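Pullulanase (Klebsiella oxytoca, PDB 2YOC) hydrolyses the alpha-1,6-glucosidic linkages of pullulan and related branched alpha-glucans, and is a secreted substrate of a type 2 secretion system. Local coordinates at residues Ser445-His450 against Val889-Gln894. Numbering follows the deposited sequence.
Sequences SNMVQH and VDYSLQ
Y891 presses its ring against the first turn of helix 446-457, where M447 and H450 receive it on different sides. Over one face lies the CG methylene of M447, present as selenomethionine, 4.0 Å from the ring centroid and 21° off the normal, a CH-pi contact. CG stands anti to the backbone N (chi1 -177°), and the bend at chi2 turns the chain end away; a flexible apolar chain suits this place. H450 and Y891 form an offset edge-to-face pair, tyrosine edge toward imidazole face, planes at 60°; CE1 of Y891 and CD2 of H450 approach nearest. A flat, largely apolar ring suits this buried site, and its phenol OH makes a weak hydrogen bond with Q865. Histidine offers aromatic surface while its NE2 is hydrogen-bonded to OE2 of E868.

Toward solvent the fit relaxes: partly exposed N446 makes only small contacts with the Y891 carbonyl and exposed S892. Each backbone is shaped separately. Serine suits the N-cap because its short side chain lets S445 OG turn back to V448 N (2.9 Å). Aspartate brings two acceptors: D890 OD1 takes N and OG of S892, forming an Asx turn, and OD2 takes Q894 N. With these polar groups so engaged, the hold between a helix flanking the (beta/alpha)8 barrel and the loop beyond the last barrel strand rests on aromatic and apolar contact.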
loop_
_atom_site.group_PDB
_atom_site.type_symbol
_atom_site.label_atom_id
_atom_site.label_comp_id
_atom_site.label_asym_id
_atom_site.label_seq_id
_atom_site.Cartn_x
_atom_site.Cartn_y
_atom_site.Cartn_z
ATOM N N SER B 445 -31.955 -2.265 47.820
ATOM C CA SER B 445 -32.200 -1.121 46.957
ATOM C C SER B 445 -32.238 -1.575 45.496
ATOM O O SER B 445 -31.729 -2.658 45.176
ATOM C CB SER B 445 -31.141 -0.050 47.166
ATOM O OG SER B 445 -29.901 -0.389 46.572
ATOM N N ASN B 446 -32.843 -0.767 44.611
ATOM C CA ASN B 446 -32.900 -1.091 43.183
ATOM C C ASN B 446 -31.483 -1.122 42.605
ATOM O O ASN B 446 -31.137 -2.054 41.872
ATOM C CB ASN B 446 -33.733 -0.068 42.410
ATOM C CG ASN B 446 -35.178 0.059 42.826
ATOM O OD1 ASN B 446 -35.777 -0.843 43.448
ATOM N ND2 ASN B 446 -35.759 1.213 42.487
HETATM N N MSE B 447 -30.662 -0.114 42.964
HETATM C CA MSE B 447 -29.284 -0.004 42.516
HETATM C C MSE B 447 -28.477 -1.191 43.027
HETATM O O MSE B 447 -27.948 -1.933 42.201
HETATM C CB MSE B 447 -28.690 1.344 42.954
HETATM C CG MSE B 447 -27.277 1.589 42.466
HETATM SE SE MSE B 447 -25.954 0.922 43.707
HETATM C CE MSE B 447 -26.288 2.057 45.252
ATOM N N VAL B 448 -28.399 -1.400 44.359
ATOM C CA VAL B 448 -27.602 -2.502 44.912
ATOM C C VAL B 448 -27.985 -3.850 44.307
ATOM O O VAL B 448 -27.110 -4.536 43.768
ATOM C CB VAL B 448 -27.501 -2.518 46.451
ATOM C CG1 VAL B 448 -26.898 -3.825 46.967
ATOM C CG2 VAL B 448 -26.705 -1.316 46.953
ATOM N N GLN B 449 -29.291 -4.175 44.300
ATOM C CA GLN B 449 -29.792 -5.420 43.721
ATOM C C GLN B 449 -29.520 -5.532 42.208
ATOM O O GLN B 449 -29.296 -6.646 41.710
ATOM C CB GLN B 449 -31.270 -5.658 44.082
ATOM C CG GLN B 449 -31.469 -6.368 45.434
ATOM C CD GLN B 449 -31.115 -7.853 45.445
ATOM O OE1 GLN B 449 -31.199 -8.554 44.426
ATOM N NE2 GLN B 449 -30.722 -8.376 46.610
ATOM N N HIS B 450 -29.471 -4.384 41.491
ATOM C CA HIS B 450 -29.176 -4.383 40.062
ATOM C C HIS B 450 -27.737 -4.829 39.883
ATOM O O HIS B 450 -27.487 -5.831 39.202
ATOM C CB HIS B 450 -29.399 -3.003 39.477
ATOM C CG HIS B 450 -29.274 -2.930 37.990
ATOM N ND1 HIS B 450 -30.287 -3.379 37.150
ATOM C CD2 HIS B 450 -28.299 -2.376 37.238
ATOM C CE1 HIS B 450 -29.871 -3.126 35.921
ATOM N NE2 HIS B 450 -28.684 -2.521 35.923
ATOM N N VAL B 889 -29.349 8.195 36.316
ATOM C CA VAL B 889 -29.503 6.766 36.018
ATOM C C VAL B 889 -30.707 6.251 36.829
ATOM O O VAL B 889 -30.590 6.052 38.043
ATOM C CB VAL B 889 -28.223 5.923 36.248
ATOM C CG1 VAL B 889 -28.449 4.470 35.833
ATOM C CG2 VAL B 889 -27.058 6.501 35.475
ATOM N N ASP B 890 -31.860 6.070 36.169
ATOM C CA ASP B 890 -33.066 5.608 36.851
ATOM C C ASP B 890 -33.056 4.107 37.212
ATOM O O ASP B 890 -33.412 3.277 36.373
ATOM C CB ASP B 890 -34.317 5.974 36.046
ATOM C CG ASP B 890 -35.611 5.588 36.725
ATOM O OD1 ASP B 890 -35.574 5.246 37.935
ATOM O OD2 ASP B 890 -36.660 5.634 36.056
ATOM N N TYR B 891 -32.716 3.758 38.468
ATOM C CA TYR B 891 -32.702 2.348 38.857
ATOM C C TYR B 891 -34.097 1.738 39.107
ATOM O O TYR B 891 -34.211 0.528 39.331
ATOM C CB TYR B 891 -31.640 2.024 39.939
ATOM C CG TYR B 891 -30.223 1.984 39.392
ATOM C CD1 TYR B 891 -29.764 0.888 38.660
ATOM C CD2 TYR B 891 -29.344 3.043 39.601
ATOM C CE1 TYR B 891 -28.481 0.869 38.112
ATOM C CE2 TYR B 891 -28.051 3.030 39.073
ATOM C CZ TYR B 891 -27.625 1.944 38.319
ATOM O OH TYR B 891 -26.352 1.924 37.783
ATOM N N SER B 892 -35.163 2.572 38.993
ATOM C CA SER B 892 -36.563 2.140 39.114
ATOM C C SER B 892 -37.135 1.792 37.716
ATOM O O SER B 892 -38.309 1.442 37.592
ATOM C CB SER B 892 -37.404 3.209 39.806
ATOM O OG SER B 892 -38.002 4.112 38.885
ATOM N N LEU B 893 -36.279 1.903 36.678
ATOM C CA LEU B 893 -36.508 1.610 35.254
ATOM C C LEU B 893 -37.793 2.167 34.645
ATOM O O LEU B 893 -38.646 1.406 34.199
ATOM C CB LEU B 893 -36.351 0.106 34.903
ATOM C CG LEU B 893 -35.301 -0.758 35.601
ATOM C CD1 LEU B 893 -35.177 -2.098 34.869
ATOM C CD2 LEU B 893 -33.940 -0.063 35.671
ATOM N N GLN B 894 -37.930 3.480 34.618
ATOM C CA GLN B 894 -39.100 4.101 34.010
ATOM C C GLN B 894 -38.692 4.717 32.690
ATOM O O GLN B 894 -39.499 4.757 31.760
ATOM C CB GLN B 894 -39.728 5.154 34.945
ATOM C CG GLN B 894 -40.323 4.575 36.234
ATOM C CD GLN B 894 -41.325 3.473 35.970
ATOM O OE1 GLN B 894 -41.117 2.315 36.357
ATOM N NE2 GLN B 894 -42.410 3.798 35.259
#